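Local coordinates for protein putative pyridoxal phosphate-dependent transferase (Clostridium difficile, PDB 4DQ6) that binds pyridoxal-5'-phosphate and is a putative transferase of the class I and II aminotransferase family, at residues 42-47 with 373-378; 202-207 with 232-237; 327-332 with 367-372. All coordinates share one frame; numbering follows the deposited sequence. Where two conformers were deposited one is given.

Along the chain the first segment of contact 1 comes earliest and its second segment last, so this pairing spans more than three hundred residues; contact 2 and then contact 3 close within the interval. Their centres are well separated, about 17 Å between contacts 1 and 3 and about 21 Å from contact 2 to either. Contact 2 belongs to the seven-stranded mixed sheet that presents residues to pyridoxal-5'-phosphate, whereas contact 3 joins the two middle strands of the four-stranded antiparallel sheet. Strand 367-371 leads directly into contact 1 and helix 376-390. Contacts 2 and 3 touch through His206 CE1 and Leu327 CD1, 4.2 Å apart, so the antiparallel sheet borders the cofactor pocket built on the larger one.

Contact 1. Residues 42-47 with 373-378; sequences MDFKAA and ACPRSM
Phe44 lays its ring beside the peptide backbone of Ala373-Pro375, and a single backbone hydrogen bond pins the two loops together next to it. Asp43 N donates to Ala373 O at 2.9 Å. That same carbonyl oxygen stands over one face of the Phe44 ring, towards its rim, and also receives a CA-H...O contact from Met42 CA at 3.4 Å. The one oxygen thus touches three consecutive residues, Met42 to Phe44.

The far end of the ring continues along the backbone: CZ is 3.4 Å from Cys374 O, and CE1 reaches Pro375 CD at 3.8 Å. Here the phenyl and the pyrrolidine run alongside each other in opposing senses. The phenyl group stands beside its own backbone N (chi1 -64°), which carries it across to the 373-378 segment. On the other flank Met42 CG packs on Ala373 CB at 3.5 Å, while Met42 SD sits in the plane of the Phe44 ring at its edge, so the methionine touches both the alanine and the aromatic group.

Beyond this first shell, the buried Asp43 carboxylate, in the conformer described, takes its principal partners from outside the pair, with salt bridges to Lys21 and Arg14 and a hydrogen bond from Trp22 NE1. In that conformer the arrangement is consistent with a carboxylate that stays ionised although enclosed by protein. Met42 N is held in turn by Asn241 OD1.

This is structural packing between the loop preceding helix 48-58 and the turn that starts helix 376-390, with Pro375 as N-cap. Phe295 of helix 289-313 lies against both Met42 and Phe44, and Asn302 of that helix binds Cys374 O, so a third helix backs the junction.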
loop_
_atom_site.group_PDB
_atom_site.type_symbol
_atom_site.label_atom_id
_atom_site.label_comp_id
_atom_site.label_asym_id
_atom_site.label_seq_id
_atom_site.Cartn_x
_atom_site.Cartn_y
_atom_site.Cartn_z
ATOM N N MET A 42 -5.004 10.762 -15.928
ATOM C CA MET A 42 -5.795 11.316 -16.994
ATOM C C MET A 42 -6.930 12.153 -16.461
ATOM O O MET A 42 -7.485 11.859 -15.382
ATOM C CB MET A 42 -6.412 10.184 -17.831
ATOM C CG MET A 42 -5.508 9.024 -18.258
ATOM S SD MET A 42 -6.605 7.929 -19.285
ATOM C CE MET A 42 -5.427 6.575 -19.552
ATOM N N ASP A 43 -7.363 13.149 -17.219
ATOM C CA ASP A 43 -8.596 13.890 -16.879
ATOM C C ASP A 43 -9.787 13.312 -17.627
ATOM O O ASP A 43 -10.630 14.034 -18.265
ATOM C CB ASP A 43 -8.447 15.357 -17.189
ATOM C CG ASP A 43 -7.500 16.053 -16.231
ATOM O OD1 ASP A 43 -7.866 16.241 -15.050
ATOM O OD2 ASP A 43 -6.391 16.429 -16.652
ATOM N N PHE A 44 -9.871 12.008 -17.513
ATOM C CA PHE A 44 -10.971 11.242 -18.032
ATOM C C PHE A 44 -11.581 10.350 -16.953
ATOM O O PHE A 44 -10.934 9.887 -16.094
ATOM C CB PHE A 44 -10.548 10.331 -19.149
ATOM C CG PHE A 44 -10.053 11.018 -20.363
ATOM C CD1 PHE A 44 -10.708 12.092 -20.948
ATOM C CD2 PHE A 44 -8.936 10.528 -20.964
ATOM C CE1 PHE A 44 -10.167 12.703 -22.081
ATOM C CE2 PHE A 44 -8.408 11.080 -22.114
ATOM C CZ PHE A 44 -9.027 12.209 -22.658
ATOM N N LYS A 45 -12.877 10.111 -17.013
ATOM C CA LYS A 45 -13.523 9.117 -16.168
ATOM C C LYS A 45 -12.996 7.736 -16.420
ATOM O O LYS A 45 -12.582 7.419 -17.537
ATOM C CB LYS A 45 -15.024 9.114 -16.416
ATOM C CG LYS A 45 -15.690 10.360 -15.884
ATOM C CD LYS A 45 -17.169 10.275 -16.078
ATOM C CE LYS A 45 -17.795 11.516 -15.499
ATOM N NZ LYS A 45 -19.216 11.455 -15.896
ATOM N N ALA A 46 -12.988 6.888 -15.414
ATOM C CA ALA A 46 -12.594 5.501 -15.611
ATOM C C ALA A 46 -13.597 4.826 -16.490
ATOM O O ALA A 46 -14.743 5.290 -16.570
ATOM C CB ALA A 46 -12.536 4.747 -14.255
ATOM N N ALA A 47 -13.254 3.729 -17.100
ATOM C CA ALA A 47 -14.155 2.955 -17.904
ATOM C C ALA A 47 -15.419 2.561 -17.150
ATOM O O ALA A 47 -15.388 2.292 -15.957
ATOM C CB ALA A 47 -13.487 1.704 -18.414
ATOM N N ALA A 373 -3.623 13.213 -22.053
ATOM C CA ALA A 373 -4.777 12.378 -21.687
ATOM C C ALA A 373 -5.783 13.265 -21.004
ATOM O O ALA A 373 -6.048 13.178 -19.798
ATOM C CB ALA A 373 -4.350 11.211 -20.760
ATOM N N CYS A 374 -6.374 14.160 -21.812
ATOM C CA CYS A 374 -7.346 15.119 -21.287
ATOM C C CYS A 374 -8.304 15.486 -22.436
ATOM O O CYS A 374 -7.970 15.260 -23.596
ATOM C CB CYS A 374 -6.689 16.365 -20.741
ATOM S SG CYS A 374 -5.749 17.314 -21.951
ATOM N N PRO A 375 -9.448 16.077 -22.140
ATOM C CA PRO A 375 -10.328 16.482 -23.238
ATOM C C PRO A 375 -9.644 17.406 -24.237
ATOM O O PRO A 375 -8.822 18.244 -23.857
ATOM C CB PRO A 375 -11.496 17.175 -22.516
ATOM C CG PRO A 375 -11.552 16.495 -21.194
ATOM C CD PRO A 375 -10.116 16.243 -20.830
ATOM N N ARG A 376 -10.050 17.318 -25.519
ATOM C CA ARG A 376 -9.570 18.207 -26.531
ATOM C C ARG A 376 -9.620 19.665 -26.130
ATOM O O ARG A 376 -8.684 20.421 -26.390
ATOM C CB ARG A 376 -10.325 17.980 -27.863
ATOM C CG ARG A 376 -9.843 18.870 -29.003
ATOM C CD ARG A 376 -8.380 18.706 -29.385
ATOM N NE ARG A 376 -8.180 17.357 -29.846
ATOM C CZ ARG A 376 -8.386 16.921 -31.075
ATOM N NH1 ARG A 376 -8.833 17.735 -32.033
ATOM N NH2 ARG A 376 -8.260 15.632 -31.335
ATOM N N SER A 377 -10.750 20.090 -25.537
ATOM C CA SER A 377 -10.930 21.468 -25.109
ATOM C C SER A 377 -9.803 21.922 -24.151
ATOM O O SER A 377 -9.349 23.050 -24.237
ATOM C CB SER A 377 -12.339 21.655 -24.506
ATOM O OG SER A 377 -13.309 21.723 -25.511
ATOM N N MET A 378 -9.442 21.052 -23.201
ATOM C CA MET A 378 -8.418 21.369 -22.208
ATOM C C MET A 378 -7.027 21.403 -22.860
ATOM O O MET A 378 -6.211 22.257 -22.579
ATOM C CB MET A 378 -8.428 20.314 -21.107
ATOM C CG MET A 378 -7.323 20.456 -20.099
ATOM S SD MET A 378 -7.640 19.418 -18.655
ATOM C CE MET A 378 -6.009 19.493 -17.872
#

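Contact 2. Residues 202-207 with 232-237; sequences SDEIHS and TCMAPT. With PLP (pyridoxal-5'-phosphate), chain C.
Glu204 reaches obliquely across two residues of the neighbouring strand, its carboxylate carbon CD 3.7 Å from Thr232 CG2 and its OE1 3.2 Å from Met234 CE. The glutamate chain runs extended beyond CG, passing over the methyl of the threonine, while the methionine, equally extended, brings its terminal methyl to the carboxylate. Ser202 OG donates to the anti lone pair of Glu204 OE2 at 2.6 Å. A water bonded to both Glu204 OE2 and Thr232 OG1 ties the strands together beside it, and His216 and Met219 N supply further bonds to the carboxylate.

The backbones beneath are parallel. Cys233 N bonds to Ser202 O and Glu204 N to Cys233 O, a ladder within the beta-alpha-beta unit of strand 199-203, helix 224-228 and strand 230-234. At the strand end Ile205 turns its CG1 to Ala235 CB. One water bridges Ile205 O and Ala235 O; a second, which accepts from Ala235 N, may also bond to Ile205 O.

Asp203, Ile205 and His206 face pyridoxal-5'-phosphate from different directions. Ile205 CG2 sits over one face of the pyridine ring, 3.5 Å from C2. Asp203 projects with CG anti to its backbone N (chi1 179°), which sets OD2 only 2.5 Å from the ring nitrogen N1. The other oxygen, OD1, accepts from Ile205 N at 3.1 Å, an Asx turn that fixes the rotation of the carboxylate. His206 NE2 shares a hydrogen bond of 2.7 Å with the cofactor hydroxyl O3, which lies at the imidazole edge.

The pairing of an aspartate with the pyridine nitrogen is familiar from fold-type I pyridoxal phosphate enzymes. An aspartate so close would probably stabilise a protonated N1, and the Asx turn holds the carboxylate of Asp203 in orientation.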
loop_
_atom_site.group_PDB
_atom_site.type_symbol
_atom_site.label_atom_id
_atom_site.label_comp_id
_atom_site.label_asym_id
_atom_site.label_seq_id
_atom_site.Cartn_x
_atom_site.Cartn_y
_atom_site.Cartn_z
ATOM N N SER A 202 12.480 -4.649 -16.151
ATOM C CA SER A 202 11.831 -3.896 -17.211
ATOM C C SER A 202 10.539 -3.294 -16.693
ATOM O O SER A 202 9.594 -4.051 -16.385
ATOM C CB SER A 202 11.567 -4.811 -18.385
ATOM O OG SER A 202 11.077 -4.085 -19.516
ATOM N N ASP A 203 10.463 -1.953 -16.624
ATOM C CA ASP A 203 9.261 -1.253 -16.252
ATOM C C ASP A 203 8.434 -1.036 -17.514
ATOM O O ASP A 203 8.708 -0.147 -18.319
ATOM C CB ASP A 203 9.644 0.076 -15.598
ATOM C CG ASP A 203 8.490 0.924 -15.189
ATOM O OD1 ASP A 203 7.349 0.603 -15.526
ATOM O OD2 ASP A 203 8.734 1.918 -14.481
ATOM N N GLU A 204 7.328 -1.785 -17.572
ATOM C CA GLU A 204 6.547 -1.829 -18.764
ATOM C C GLU A 204 5.175 -1.290 -18.409
ATOM O O GLU A 204 4.110 -1.699 -19.007
ATOM C CB GLU A 204 6.579 -3.235 -19.406
ATOM C CG GLU A 204 7.974 -3.691 -19.766
ATOM C CD GLU A 204 8.061 -4.957 -20.580
ATOM O OE1 GLU A 204 7.027 -5.528 -20.984
ATOM O OE2 GLU A 204 9.236 -5.338 -20.896
ATOM N N ILE A 205 5.180 -0.328 -17.488
ATOM C CA ILE A 205 3.884 0.151 -17.020
ATOM C C ILE A 205 3.094 0.795 -18.186
ATOM O O ILE A 205 1.841 0.755 -18.188
ATOM C CB ILE A 205 3.973 1.090 -15.831
ATOM C CG1 ILE A 205 2.569 1.264 -15.159
ATOM C CG2 ILE A 205 4.517 2.421 -16.254
ATOM C CD1 ILE A 205 2.609 2.047 -13.850
ATOM N N HIS A 206 3.730 1.390 -19.179
ATOM C CA HIS A 206 2.970 2.026 -20.299
ATOM C C HIS A 206 2.664 1.071 -21.440
ATOM O O HIS A 206 2.323 1.499 -22.552
ATOM C CB HIS A 206 3.715 3.234 -20.868
ATOM C CG HIS A 206 3.999 4.331 -19.885
ATOM N ND1 HIS A 206 3.106 5.383 -19.680
ATOM C CD2 HIS A 206 5.046 4.512 -18.995
ATOM C CE1 HIS A 206 3.615 6.191 -18.737
ATOM N NE2 HIS A 206 4.798 5.653 -18.290
ATOM N N SER A 207 2.700 -0.228 -21.182
ATOM C CA SER A 207 2.723 -1.277 -22.213
ATOM C C SER A 207 1.432 -1.339 -23.035
ATOM O O SER A 207 1.427 -1.794 -24.171
ATOM C CB SER A 207 2.936 -2.653 -21.572
ATOM O OG SER A 207 1.944 -2.911 -20.582
ATOM N N THR A 232 9.740 -8.242 -14.798
ATOM C CA THR A 232 8.858 -7.261 -15.455
ATOM C C THR A 232 7.808 -6.686 -14.547
ATOM O O THR A 232 7.132 -7.424 -13.815
ATOM C CB THR A 232 8.128 -7.926 -16.626
ATOM O OG1 THR A 232 9.097 -8.606 -17.472
ATOM C CG2 THR A 232 7.423 -6.946 -17.499
ATOM N N CYS A 233 7.702 -5.362 -14.521
ATOM C CA CYS A 233 6.686 -4.664 -13.741
ATOM C C CYS A 233 5.655 -4.087 -14.712
ATOM O O CYS A 233 6.036 -3.458 -15.691
ATOM C CB CYS A 233 7.256 -3.532 -12.937
ATOM S SG CYS A 233 8.484 -4.058 -11.748
ATOM N N MET A 234 4.379 -4.351 -14.442
ATOM C CA MET A 234 3.215 -3.852 -15.218
ATOM C C MET A 234 2.108 -3.491 -14.262
ATOM O O MET A 234 2.183 -3.819 -13.087
ATOM C CB MET A 234 2.728 -4.838 -16.243
ATOM C CG MET A 234 3.694 -5.043 -17.453
ATOM S SD MET A 234 3.107 -6.456 -18.445
ATOM C CE MET A 234 4.027 -6.241 -20.001
ATOM N N ALA A 235 1.052 -2.840 -14.757
ATOM C CA ALA A 235 -0.022 -2.441 -13.862
ATOM C C ALA A 235 -1.190 -2.049 -14.750
ATOM O O ALA A 235 -0.975 -1.682 -15.900
ATOM C CB ALA A 235 0.359 -1.229 -13.030
ATOM N N PRO A 236 -2.432 -2.048 -14.225
ATOM C CA PRO A 236 -3.556 -1.450 -14.918
ATOM C C PRO A 236 -3.667 0.051 -14.760
ATOM O O PRO A 236 -4.561 0.661 -15.354
ATOM C CB PRO A 236 -4.717 -2.124 -14.247
ATOM C CG PRO A 236 -4.313 -2.297 -12.846
ATOM C CD PRO A 236 -2.864 -2.699 -12.983
ATOM N N THR A 237 -2.801 0.659 -13.951
ATOM C CA THR A 237 -3.038 1.995 -13.456
ATOM C C THR A 237 -2.869 3.069 -14.513
ATOM O O THR A 237 -3.653 3.999 -14.561
ATOM C CB THR A 237 -2.207 2.355 -12.233
ATOM O OG1 THR A 237 -0.859 2.102 -12.565
ATOM C CG2 THR A 237 -2.583 1.504 -11.054
HETATM N N1 PLP C . 6.996 3.692 -14.070
HETATM C C2 PLP C . 6.903 4.625 -15.073
HETATM C C2A PLP C . 7.794 4.652 -16.278
HETATM C C3 PLP C . 5.895 5.660 -15.029
HETATM O O3 PLP C . 5.815 6.577 -15.983
HETATM C C4 PLP C . 4.978 5.694 -13.900
HETATM C C4A PLP C . 3.942 6.781 -13.767
HETATM C C5 PLP C . 5.135 4.666 -12.883
HETATM C C6 PLP C . 6.159 3.698 -13.006
HETATM C C5A PLP C . 4.177 4.670 -11.735
HETATM O O4P PLP C . 4.847 4.016 -10.710
HETATM P P PLP C . 3.947 3.621 -9.424
HETATM O O1P PLP C . 3.188 2.416 -9.859
HETATM O O2P PLP C . 5.092 3.403 -8.356
HETATM O O3P PLP C . 3.010 4.857 -9.251
HETATM O O HOH W 1 9.355 -8.103 -20.095
HETATM O O HOH W 2 1.249 -2.218 -17.851
HETATM O O HOH W 3 -0.649 0.812 -16.669
#

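Contact 3. Residues 327-332 with 367-372; sequences LLWVDF and YQRINL
Trp329 and Tyr367 lie one upon the other as an offset stack: the indole five-membered ring and the phenol ring have centroids 3.8 Å apart and planes within 7° of parallel. Tyr367 CB reaches further, 3.5 Å from the centroid of the indole six-membered ring, in a CH-pi contact. Over the opposite face of the phenol comes Asp331 CB, 3.9 Å from its centroid. The tyrosine is thus sandwiched between residues two apart on the other strand. At the indole edge lies Arg369 CB, 4.0 Å from Trp329 CE3, and the arginine's guanidinium has Leu327 CD1 over one face.

With chi1 at -175° the indole swings clear of its own backbone nitrogen and leans from its cross-strand position opposite Arg369 towards the tyrosine.

Beneath run two antiparallel strands with four backbone hydrogen bonds, Leu328 paired with Ile370 and Val330 with Gln368. Their side chains occupy the face away from the aromatic pair: Val330 CG2 meets Ile370 CD1 at 3.7 Å, and helices 289-313 and 376-390 cover much of this side. Phe332 CE1 packs on Gln368 CG at 3.7 Å.

The polar ends are satisfied by outside partners: Trp329 NE1 by Tyr151 OH, Tyr367 OH by Lys145 and Arg369 NH1 by Asn175. Chemically, the aromatic stack and the leucine-covered guanidinium share one face of the sheet, the indole and guanidinium planes inclined at 62°. Arg369, bonded to Asn175 OD1, is a second-shell residue that would orient the amide whose ND2 bonds to pyridoxal-5'-phosphate.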
loop_
_atom_site.group_PDB
_atom_site.type_symbol
_atom_site.label_atom_id
_atom_site.label_comp_id
_atom_site.label_asym_id
_atom_site.label_seq_id
_atom_site.Cartn_x
_atom_site.Cartn_y
_atom_site.Cartn_z
ATOM N N LEU A 327 2.196 11.004 -23.342
ATOM C CA LEU A 327 3.052 12.074 -22.896
ATOM C C LEU A 327 3.816 12.610 -24.100
ATOM O O LEU A 327 4.417 11.813 -24.837
ATOM C CB LEU A 327 4.018 11.561 -21.800
ATOM C CG LEU A 327 3.292 10.974 -20.568
ATOM C CD1 LEU A 327 4.309 10.189 -19.688
ATOM C CD2 LEU A 327 2.526 11.988 -19.734
ATOM N N LEU A 328 3.823 13.913 -24.267
ATOM C CA LEU A 328 4.438 14.574 -25.398
ATOM C C LEU A 328 5.724 15.268 -24.921
ATOM O O LEU A 328 5.737 15.922 -23.876
ATOM C CB LEU A 328 3.474 15.655 -25.960
ATOM C CG LEU A 328 3.773 16.149 -27.377
ATOM C CD1 LEU A 328 3.547 15.079 -28.449
ATOM C CD2 LEU A 328 2.864 17.381 -27.651
ATOM N N TRP A 329 6.815 15.097 -25.666
ATOM C CA TRP A 329 8.132 15.566 -25.302
ATOM C C TRP A 329 8.530 16.642 -26.255
ATOM O O TRP A 329 8.802 16.365 -27.441
ATOM C CB TRP A 329 9.064 14.383 -25.362
ATOM C CG TRP A 329 10.519 14.546 -24.909
ATOM C CD1 TRP A 329 11.713 14.258 -25.633
ATOM C CD2 TRP A 329 10.982 14.882 -23.575
ATOM N NE1 TRP A 329 12.725 14.447 -24.851
ATOM C CE2 TRP A 329 12.399 14.811 -23.615
ATOM C CE3 TRP A 329 10.366 15.301 -22.400
ATOM C CZ2 TRP A 329 13.183 15.105 -22.500
ATOM C CZ3 TRP A 329 11.116 15.549 -21.278
ATOM C CH2 TRP A 329 12.534 15.487 -21.339
ATOM N N VAL A 330 8.518 17.896 -25.773
ATOM C CA VAL A 330 8.632 19.046 -26.659
ATOM C C VAL A 330 9.900 19.841 -26.333
ATOM O O VAL A 330 10.150 20.161 -25.190
ATOM C CB VAL A 330 7.406 19.983 -26.503
ATOM C CG1 VAL A 330 7.524 21.204 -27.402
ATOM C CG2 VAL A 330 6.099 19.236 -26.744
ATOM N N ASP A 331 10.715 20.086 -27.362
ATOM C CA ASP A 331 11.957 20.802 -27.242
ATOM C C ASP A 331 11.702 22.308 -27.433
ATOM O O ASP A 331 11.262 22.731 -28.491
ATOM C CB ASP A 331 12.884 20.266 -28.319
ATOM C CG ASP A 331 14.237 20.915 -28.315
ATOM O OD1 ASP A 331 14.567 21.680 -27.394
ATOM O OD2 ASP A 331 14.962 20.648 -29.297
ATOM N N PHE A 332 11.997 23.059 -26.376
ATOM C CA PHE A 332 11.899 24.524 -26.344
ATOM C C PHE A 332 13.239 25.233 -26.477
ATOM O O PHE A 332 13.333 26.439 -26.311
ATOM C CB PHE A 332 11.304 24.965 -25.007
ATOM C CG PHE A 332 9.849 24.680 -24.832
ATOM C CD1 PHE A 332 9.372 23.414 -24.683
ATOM C CD2 PHE A 332 8.941 25.753 -24.734
ATOM C CE1 PHE A 332 8.021 23.187 -24.496
ATOM C CE2 PHE A 332 7.602 25.552 -24.544
ATOM C CZ PHE A 332 7.127 24.234 -24.397
ATOM N N TYR A 367 13.738 20.697 -22.661
ATOM C CA TYR A 367 12.479 20.030 -22.969
ATOM C C TYR A 367 11.440 20.288 -21.881
ATOM O O TYR A 367 11.776 20.641 -20.771
ATOM C CB TYR A 367 12.714 18.513 -23.041
ATOM C CG TYR A 367 13.251 18.067 -24.365
ATOM C CD1 TYR A 367 14.608 18.017 -24.591
ATOM C CD2 TYR A 367 12.396 17.617 -25.378
ATOM C CE1 TYR A 367 15.101 17.600 -25.820
ATOM C CE2 TYR A 367 12.904 17.197 -26.608
ATOM C CZ TYR A 367 14.223 17.171 -26.793
ATOM O OH TYR A 367 14.661 16.677 -28.030
ATOM N N GLN A 368 10.174 20.081 -22.243
ATOM C CA GLN A 368 9.067 19.958 -21.300
ATOM C C GLN A 368 8.208 18.790 -21.742
ATOM O O GLN A 368 8.041 18.549 -22.938
ATOM C CB GLN A 368 8.162 21.210 -21.305
ATOM C CG GLN A 368 8.915 22.494 -21.019
ATOM C CD GLN A 368 9.162 22.738 -19.532
ATOM O OE1 GLN A 368 8.269 22.450 -18.718
ATOM N NE2 GLN A 368 10.314 23.358 -19.187
ATOM N N ARG A 369 7.663 18.089 -20.766
ATOM C CA ARG A 369 6.695 17.011 -20.973
ATOM C C ARG A 369 5.246 17.421 -20.685
ATOM O O ARG A 369 4.938 17.984 -19.643
ATOM C CB ARG A 369 7.085 15.802 -20.125
ATOM C CG ARG A 369 6.512 14.497 -20.592
ATOM C CD ARG A 369 6.543 13.426 -19.515
ATOM N NE ARG A 369 5.643 13.697 -18.381
ATOM C CZ ARG A 369 5.583 12.952 -17.304
ATOM N NH1 ARG A 369 6.406 11.883 -17.153
ATOM N NH2 ARG A 369 4.718 13.240 -16.347
ATOM N N ILE A 370 4.419 17.117 -21.678
ATOM C CA ILE A 370 3.022 17.522 -21.702
ATOM C C ILE A 370 2.103 16.285 -21.717
ATOM O O ILE A 370 2.226 15.419 -22.573
ATOM C CB ILE A 370 2.684 18.409 -22.894
ATOM C CG1 ILE A 370 3.735 19.520 -23.083
ATOM C CG2 ILE A 370 1.318 19.035 -22.682
ATOM C CD1 ILE A 370 3.562 20.403 -24.294
ATOM N N ASN A 371 1.195 16.245 -20.740
ATOM C CA ASN A 371 0.196 15.207 -20.613
ATOM C C ASN A 371 -1.026 15.415 -21.497
ATOM O O ASN A 371 -1.762 16.364 -21.258
ATOM C CB ASN A 371 -0.190 15.044 -19.144
ATOM C CG ASN A 371 -1.180 13.933 -18.891
ATOM O OD1 ASN A 371 -1.895 13.468 -19.789
ATOM N ND2 ASN A 371 -1.336 13.596 -17.615
ATOM N N LEU A 372 -1.225 14.554 -22.502
ATOM C CA LEU A 372 -2.325 14.702 -23.472
ATOM C C LEU A 372 -3.534 13.867 -23.204
ATOM O O LEU A 372 -4.449 13.791 -24.065
ATOM C CB LEU A 372 -1.771 14.467 -24.894
ATOM C CG LEU A 372 -1.394 15.743 -25.657
ATOM C CD1 LEU A 372 -0.420 16.612 -24.859
ATOM C CD2 LEU A 372 -0.869 15.392 -27.060
#